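Local coordinates for protein Ent-copalyl diphosphate synthase (Streptomyces platensis, PDB 5BP8) that is a largely helical bacterial terpene cyclase, related in fold to the squalene-hopene cyclases, at residues 194-197 / 201-204; 401-406 / 429-434. All blocks are in the same frame, centred on the assembly; numbering follows the deposited sequence.

Contact 1 of 2, residues 194-197 / 201-204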
ATOM      1  N   GLU A 194       9.561   9.696 -10.588  1.00 17.37           N
ATOM      2  CA  GLU A 194      10.906  10.079 -10.060  1.00 17.96           C
ATOM      3  C   GLU A 194      11.982   9.066 -10.394  1.00 17.91           C
ATOM      4  O   GLU A 194      13.171   9.360 -10.338  1.00 19.30           O
ATOM      5  CB  GLU A 194      10.845  10.334  -8.537  1.00 18.29           C
ATOM      6  CG  GLU A 194      10.917   9.096  -7.639  1.00 18.24           C
ATOM      7  CD  GLU A 194       9.607   8.329  -7.500  1.00 18.06           C
ATOM      8  OE1 GLU A 194       8.605   8.669  -8.196  1.00 17.19           O
ATOM      9  OE2 GLU A 194       9.580   7.386  -6.663  1.00 18.63           O
ATOM     10  N   ALA A 195      11.574   7.837 -10.702  1.00 17.01           N
ATOM     11  CA  ALA A 195      12.508   6.824 -11.168  1.00 17.20           C
ATOM     12  C   ALA A 195      12.935   7.073 -12.607  1.00 17.72           C
ATOM     13  O   ALA A 195      14.050   6.738 -12.980  1.00 17.74           O
ATOM     14  CB  ALA A 195      11.887   5.454 -11.071  1.00 17.57           C
ATOM     15  N   VAL A 196      12.035   7.646 -13.393  1.00 17.14           N
ATOM     16  CA  VAL A 196      12.277   7.956 -14.774  1.00 17.36           C
ATOM     17  C   VAL A 196      13.158   9.197 -14.895  1.00 17.35           C
ATOM     18  O   VAL A 196      14.100   9.206 -15.696  1.00 18.14           O
ATOM     19  CB  VAL A 196      10.942   8.142 -15.522  1.00 17.80           C
ATOM     20  CG1 VAL A 196      11.178   8.460 -16.979  1.00 18.66           C
ATOM     21  CG2 VAL A 196      10.081   6.884 -15.384  1.00 17.80           C
ATOM     22  N   THR A 197      12.883  10.209 -14.085  1.00 17.13           N
ATOM     23  CA  THR A 197      13.606  11.455 -14.126  1.00 18.91           C
ATOM     24  C   THR A 197      13.552  12.149 -12.790  1.00 19.41           C
ATOM     25  O   THR A 197      12.536  12.081 -12.121  1.00 19.05           O
ATOM     26  CB  THR A 197      13.051  12.425 -15.213  1.00 19.49           C
ATOM     27  OG1 THR A 197      13.844  13.635 -15.236  1.00 20.97           O
ATOM     28  CG2 THR A 197      11.607  12.783 -14.967  1.00 20.70           C
ATOM     29  N   THR A 201       8.777  15.991 -16.832  1.00 20.67           N
ATOM     30  CA  THR A 201       7.326  15.750 -16.793  1.00 20.24           C
ATOM     31  C   THR A 201       6.942  14.477 -17.521  1.00 21.21           C
ATOM     32  O   THR A 201       6.091  13.717 -17.039  1.00 20.71           O
ATOM     33  CB  THR A 201       6.572  16.948 -17.382  1.00 22.06           C
ATOM     34  OG1 THR A 201       7.082  17.240 -18.694  1.00 20.68           O
ATOM     35  CG2 THR A 201       6.809  18.165 -16.486  1.00 22.79           C
ATOM     36  N   ARG A 202       7.524  14.246 -18.705  1.00 20.45           N
ATOM     37  CA  ARG A 202       7.372  12.936 -19.384  1.00 21.36           C
ATOM     38  C   ARG A 202       5.921  12.535 -19.723  1.00 20.81           C
ATOM     39  O   ARG A 202       5.583  11.336 -19.857  1.00 20.83           O
ATOM     40  CB  ARG A 202       8.001  11.828 -18.543  1.00 23.14           C
ATOM     41  CG  ARG A 202       9.440  12.076 -18.151  1.00 25.64           C
ATOM     42  CD  ARG A 202      10.340  11.682 -19.285  1.00 27.16           C
ATOM     43  NE  ARG A 202      11.704  12.130 -19.123  1.00 29.15           N
ATOM     44  CZ  ARG A 202      12.745  11.554 -19.695  1.00 30.21           C
ATOM     45  NH1 ARG A 202      12.588  10.470 -20.452  1.00 29.41           N
ATOM     46  NH2 ARG A 202      13.950  12.048 -19.488  1.00 30.80           N
ATOM     47  N   GLY A 203       5.075  13.530 -19.904  1.00 20.61           N
ATOM     48  CA  GLY A 203       3.675  13.317 -20.201  1.00 22.02           C
ATOM     49  C   GLY A 203       2.789  13.013 -19.007  1.00 23.04           C
ATOM     50  O   GLY A 203       1.599  12.776 -19.176  1.00 23.26           O
ATOM     51  N   ALA A 204       3.362  12.966 -17.799  1.00 22.32           N
ATOM     52  CA  ALA A 204       2.557  12.845 -16.603  1.00 23.15           C
ATOM     53  C   ALA A 204       1.816  14.153 -16.358  1.00 25.58           C
ATOM     54  O   ALA A 204       2.371  15.238 -16.555  1.00 25.99           O
ATOM     55  CB  ALA A 204       3.421  12.462 -15.417  1.00 23.29           C
TER
HETATM   56  O   HOH W   1      13.402  14.475 -18.008  1.00 38.30           O

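Contact 2 of 2, residues 401-406 / 429-434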
ATOM      1  N   SER A 401       1.507  -9.649   3.569  1.00 18.08           N
ATOM      2  CA  SER A 401       1.033 -10.629   4.527  1.00 18.28           C
ATOM      3  C   SER A 401       0.116 -11.716   3.918  1.00 18.76           C
ATOM      4  O   SER A 401      -0.864 -11.397   3.225  1.00 19.39           O
ATOM      5  CB  SER A 401       0.237  -9.924   5.626  1.00 19.27           C
ATOM      6  OG  SER A 401      -0.212 -10.868   6.560  1.00 21.35           O
ATOM      7  N   PRO A 402       0.396 -12.986   4.216  1.00 19.86           N
ATOM      8  CA  PRO A 402      -0.567 -14.015   3.821  1.00 19.79           C
ATOM      9  C   PRO A 402      -1.877 -13.917   4.597  1.00 20.30           C
ATOM     10  O   PRO A 402      -2.901 -14.533   4.187  1.00 20.17           O
ATOM     11  CB  PRO A 402       0.156 -15.301   4.137  1.00 20.37           C
ATOM     12  CG  PRO A 402       1.077 -14.977   5.245  1.00 20.67           C
ATOM     13  CD  PRO A 402       1.483 -13.543   5.053  1.00 19.57           C
ATOM     14  N   TYR A 403      -1.869 -13.182   5.712  1.00 19.18           N
ATOM     15  CA  TYR A 403      -3.086 -13.018   6.516  1.00 20.03           C
ATOM     16  C   TYR A 403      -4.107 -12.163   5.784  1.00 20.36           C
ATOM     17  O   TYR A 403      -5.311 -12.453   5.853  1.00 19.74           O
ATOM     18  CB  TYR A 403      -2.753 -12.519   7.928  1.00 20.57           C
ATOM     19  CG  TYR A 403      -1.826 -13.520   8.576  1.00 21.45           C
ATOM     20  CD1 TYR A 403      -2.296 -14.778   9.006  1.00 23.12           C
ATOM     21  CD2 TYR A 403      -0.464 -13.269   8.677  1.00 22.70           C
ATOM     22  CE1 TYR A 403      -1.427 -15.716   9.544  1.00 24.28           C
ATOM     23  CE2 TYR A 403       0.399 -14.200   9.219  1.00 22.93           C
ATOM     24  CZ  TYR A 403      -0.078 -15.420   9.643  1.00 24.66           C
ATOM     25  OH  TYR A 403       0.825 -16.328  10.161  1.00 26.22           O
ATOM     26  N   TYR A 404      -3.642 -11.138   5.066  1.00 19.14           N
ATOM     27  CA  TYR A 404      -4.543 -10.341   4.209  1.00 19.63           C
ATOM     28  C   TYR A 404      -5.146 -11.205   3.105  1.00 20.12           C
ATOM     29  O   TYR A 404      -6.393 -11.256   2.945  1.00 21.19           O
ATOM     30  CB  TYR A 404      -3.817  -9.164   3.558  1.00 19.32           C
ATOM     31  CG  TYR A 404      -4.696  -8.337   2.649  1.00 19.00           C
ATOM     32  CD1 TYR A 404      -5.728  -7.595   3.171  1.00 19.98           C
ATOM     33  CD2 TYR A 404      -4.488  -8.299   1.274  1.00 19.31           C
ATOM     34  CE1 TYR A 404      -6.538  -6.820   2.358  1.00 21.23           C
ATOM     35  CE2 TYR A 404      -5.307  -7.525   0.438  1.00 19.90           C
ATOM     36  CZ  TYR A 404      -6.340  -6.807   0.993  1.00 20.22           C
ATOM     37  OH  TYR A 404      -7.179  -5.992   0.273  1.00 20.42           O
ATOM     38  N   ALA A 405      -4.270 -11.853   2.334  1.00 19.94           N
ATOM     39  CA  ALA A 405      -4.692 -12.601   1.131  1.00 20.77           C
ATOM     40  C   ALA A 405      -5.642 -13.745   1.514  1.00 21.04           C
ATOM     41  O   ALA A 405      -6.718 -13.931   0.887  1.00 20.40           O
ATOM     42  CB  ALA A 405      -3.488 -13.131   0.387  1.00 20.94           C
ATOM     43  N   THR A 406      -5.306 -14.427   2.606  1.00 20.45           N
ATOM     44  CA  THR A 406      -6.111 -15.582   3.029  1.00 21.38           C
ATOM     45  C   THR A 406      -7.489 -15.147   3.535  1.00 21.86           C
ATOM     46  O   THR A 406      -8.510 -15.791   3.226  1.00 23.62           O
ATOM     47  CB  THR A 406      -5.369 -16.410   4.091  1.00 20.94           C
ATOM     48  OG1 THR A 406      -4.094 -16.807   3.564  1.00 19.75           O
ATOM     49  CG2 THR A 406      -6.159 -17.690   4.430  1.00 21.45           C
ATOM     50  N   ALA A 429      -9.206 -21.791   7.632  1.00 25.96           N
ATOM     51  CA  ALA A 429      -9.399 -21.678   9.085  1.00 26.22           C
ATOM     52  C   ALA A 429      -8.419 -22.581   9.855  1.00 27.10           C
ATOM     53  O   ALA A 429      -7.914 -22.198  10.909  1.00 27.22           O
ATOM     54  CB  ALA A 429     -10.846 -22.003   9.470  1.00 27.10           C
ATOM     55  N   ALA A 430      -8.137 -23.765   9.318  1.00 26.65           N
ATOM     56  CA  ALA A 430      -7.127 -24.635   9.893  1.00 27.21           C
ATOM     57  C   ALA A 430      -5.740 -23.963   9.892  1.00 25.88           C
ATOM     58  O   ALA A 430      -4.982 -24.089  10.860  1.00 25.47           O
ATOM     59  CB  ALA A 430      -7.069 -25.947   9.142  1.00 28.07           C
ATOM     60  N   TRP A 431      -5.415 -23.304   8.784  1.00 26.25           N
ATOM     61  CA  TRP A 431      -4.155 -22.568   8.653  1.00 25.14           C
ATOM     62  C   TRP A 431      -4.081 -21.430   9.661  1.00 24.62           C
ATOM     63  O   TRP A 431      -3.030 -21.182  10.284  1.00 25.44           O
ATOM     64  CB  TRP A 431      -4.003 -22.064   7.221  1.00 25.42           C
ATOM     65  CG  TRP A 431      -2.793 -21.240   6.977  1.00 24.48           C
ATOM     66  CD1 TRP A 431      -1.540 -21.691   6.722  1.00 25.18           C
ATOM     67  CD2 TRP A 431      -2.720 -19.813   6.953  1.00 24.14           C
ATOM     68  NE1 TRP A 431      -0.679 -20.631   6.512  1.00 24.05           N
ATOM     69  CE2 TRP A 431      -1.372 -19.468   6.670  1.00 24.05           C
ATOM     70  CE3 TRP A 431      -3.650 -18.794   7.136  1.00 23.49           C
ATOM     71  CZ2 TRP A 431      -0.944 -18.141   6.561  1.00 24.05           C
ATOM     72  CZ3 TRP A 431      -3.221 -17.476   7.023  1.00 23.11           C
ATOM     73  CH2 TRP A 431      -1.885 -17.169   6.733  1.00 23.33           C
ATOM     74  N   ALA A 432      -5.196 -20.747   9.852  1.00 23.62           N
ATOM     75  CA  ALA A 432      -5.270 -19.739  10.880  1.00 23.93           C
ATOM     76  C   ALA A 432      -4.961 -20.306  12.255  1.00 24.15           C
ATOM     77  O   ALA A 432      -4.172 -19.741  12.991  1.00 23.39           O
ATOM     78  CB  ALA A 432      -6.623 -19.033  10.867  1.00 23.25           C
ATOM     79  N   LEU A 433      -5.547 -21.449  12.620  1.00 24.42           N
ATOM     80  CA  LEU A 433      -5.313 -21.977  13.952  1.00 25.39           C
ATOM     81  C   LEU A 433      -3.846 -22.365  14.103  1.00 25.33           C
ATOM     82  O   LEU A 433      -3.241 -22.182  15.155  1.00 25.22           O
ATOM     83  CB  LEU A 433      -6.208 -23.208  14.217  1.00 26.84           C
ATOM     84  CG  LEU A 433      -7.713 -22.983  14.200  1.00 28.11           C
ATOM     85  CD1 LEU A 433      -8.454 -24.295  14.397  1.00 29.99           C
ATOM     86  CD2 LEU A 433      -8.110 -22.000  15.280  1.00 28.88           C
ATOM     87  N   ALA A 434      -3.283 -22.905  13.032  1.00 25.61           N
ATOM     88  CA  ALA A 434      -1.934 -23.430  13.053  1.00 26.47           C
ATOM     89  C   ALA A 434      -0.879 -22.334  13.127  1.00 25.54           C
ATOM     90  O   ALA A 434       0.238 -22.591  13.568  1.00 26.40           O
ATOM     91  CB  ALA A 434      -1.699 -24.262  11.815  1.00 27.79           C
TER

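Contact 1 of 2, residues 194-197 / 201-204
Val196 and Thr197 lay their methyl groups against the aliphatic arm of Arg202, and this apolar patch is the compact part of a small interface. CG1 of Val196 sits 4.0 Å from CD of Arg202, while CG2 of Thr197 is 3.9 Å from CG of Arg202. The arginine is bent at chi2 (-82°), which folds its outer half back across Val196 and Thr197; there Val196 CG1 also comes over one face of the guanidinium. Val196 is buried, and its side chain packs against Thr180 and Leu185 as well.

Arg202 is presented by a type I' turn running from Thr201 to Ala204. Its closing bond joins Ala204 N to Thr201 O at 2.9 Å, and Arg202 and Gly203 at the two central positions both have positive phi, a backbone shape that glycine readily adopts. The turn belongs to the long loop between helices 193-196 and 221-228, and here it folds back on the helix it has just left.

The polar side is looser, for no direct hydrogen bond crosses between the segments and a single water does the joining. That water accepts from NH2 of Arg202 at 2.9 Å, lying at the edge of the guanidinium and in its plane, and it is hydrogen-bonded to OG1 of Thr197, also at 2.9 Å. A chi1 of -178° swings OG1 of Thr197 away from the backbone N and toward the water, which leaves CG2 for the arginine arm. The same hydroxyl bonds to Asp199 N in the connecting loop, and the other terminal nitrogen of Arg202, NH1, bonds to Thr180 OG1.

Contact 2 of 2, residues 401-406 / 429-434
Trp431 reaches across from helix 429-434 and pushes the six-membered ring of its indole in among Pro402, Tyr403 and Thr406. The two helices run nearly antiparallel, at 157°, and the axes of these short segments come no nearer than 11.5 Å, a wide gap that the indole bridges; its CG stands anti to the backbone nitrogen (chi1 177°), which carries the indole toward helix 402-406. The six-membered ring of the indole and the Tyr403 ring lie roughly parallel but slid apart, so they barely overlap, with planes at 30° and centroids 4.8 Å apart. Pro402 CB touches Trp431 CH2 at 3.8 Å.

Thr406 meets the indole with both branches: OG1 is 3.6 Å from Trp431 CZ3, and CG2 lies 3.9 Å from Trp431 CE3. Its hydroxyl donates to Pro402 O at 2.6 Å, and Thr406 N reaches that oxygen from the opposite face of the carbonyl plane. OG1 also bonds to Trp394 N. Trp394 and Trp442, whose ring meets Tyr403, each end a Q-x-x-D-G-S-W sequence, consistent with the QW motifs of this cyclase family.

Since no hydrogen bond crosses, these helices are held together here by packing of rings and aliphatic carbons, while the one hydroxyl against the indole finds its partners in Pro402 O and Trp394 N, not in the indole.

Overall arrangement
Contacts 1 and 2 sit on opposite sides of the chain's centre, about 21 Å and 19 Å from it. Their own centres are about 39 Å apart and their nearest atoms about 21 Å. Contact 1 is a local, partly buried fold-back within one connection; contact 2 is a buried pairing of successive helices 402-416 and 422-435, nearly antiparallel where these segments meet. A D-S-D-D sequence at the start of helix 307-319, its first residue just before it, is consistent with the acidic motif of class II terpene cyclases. Contact 2 is the nearer to this region: Thr406 lies close to, without touching, a cluster that includes Asp308, and Tyr404 packs on His354 of helix 349-365.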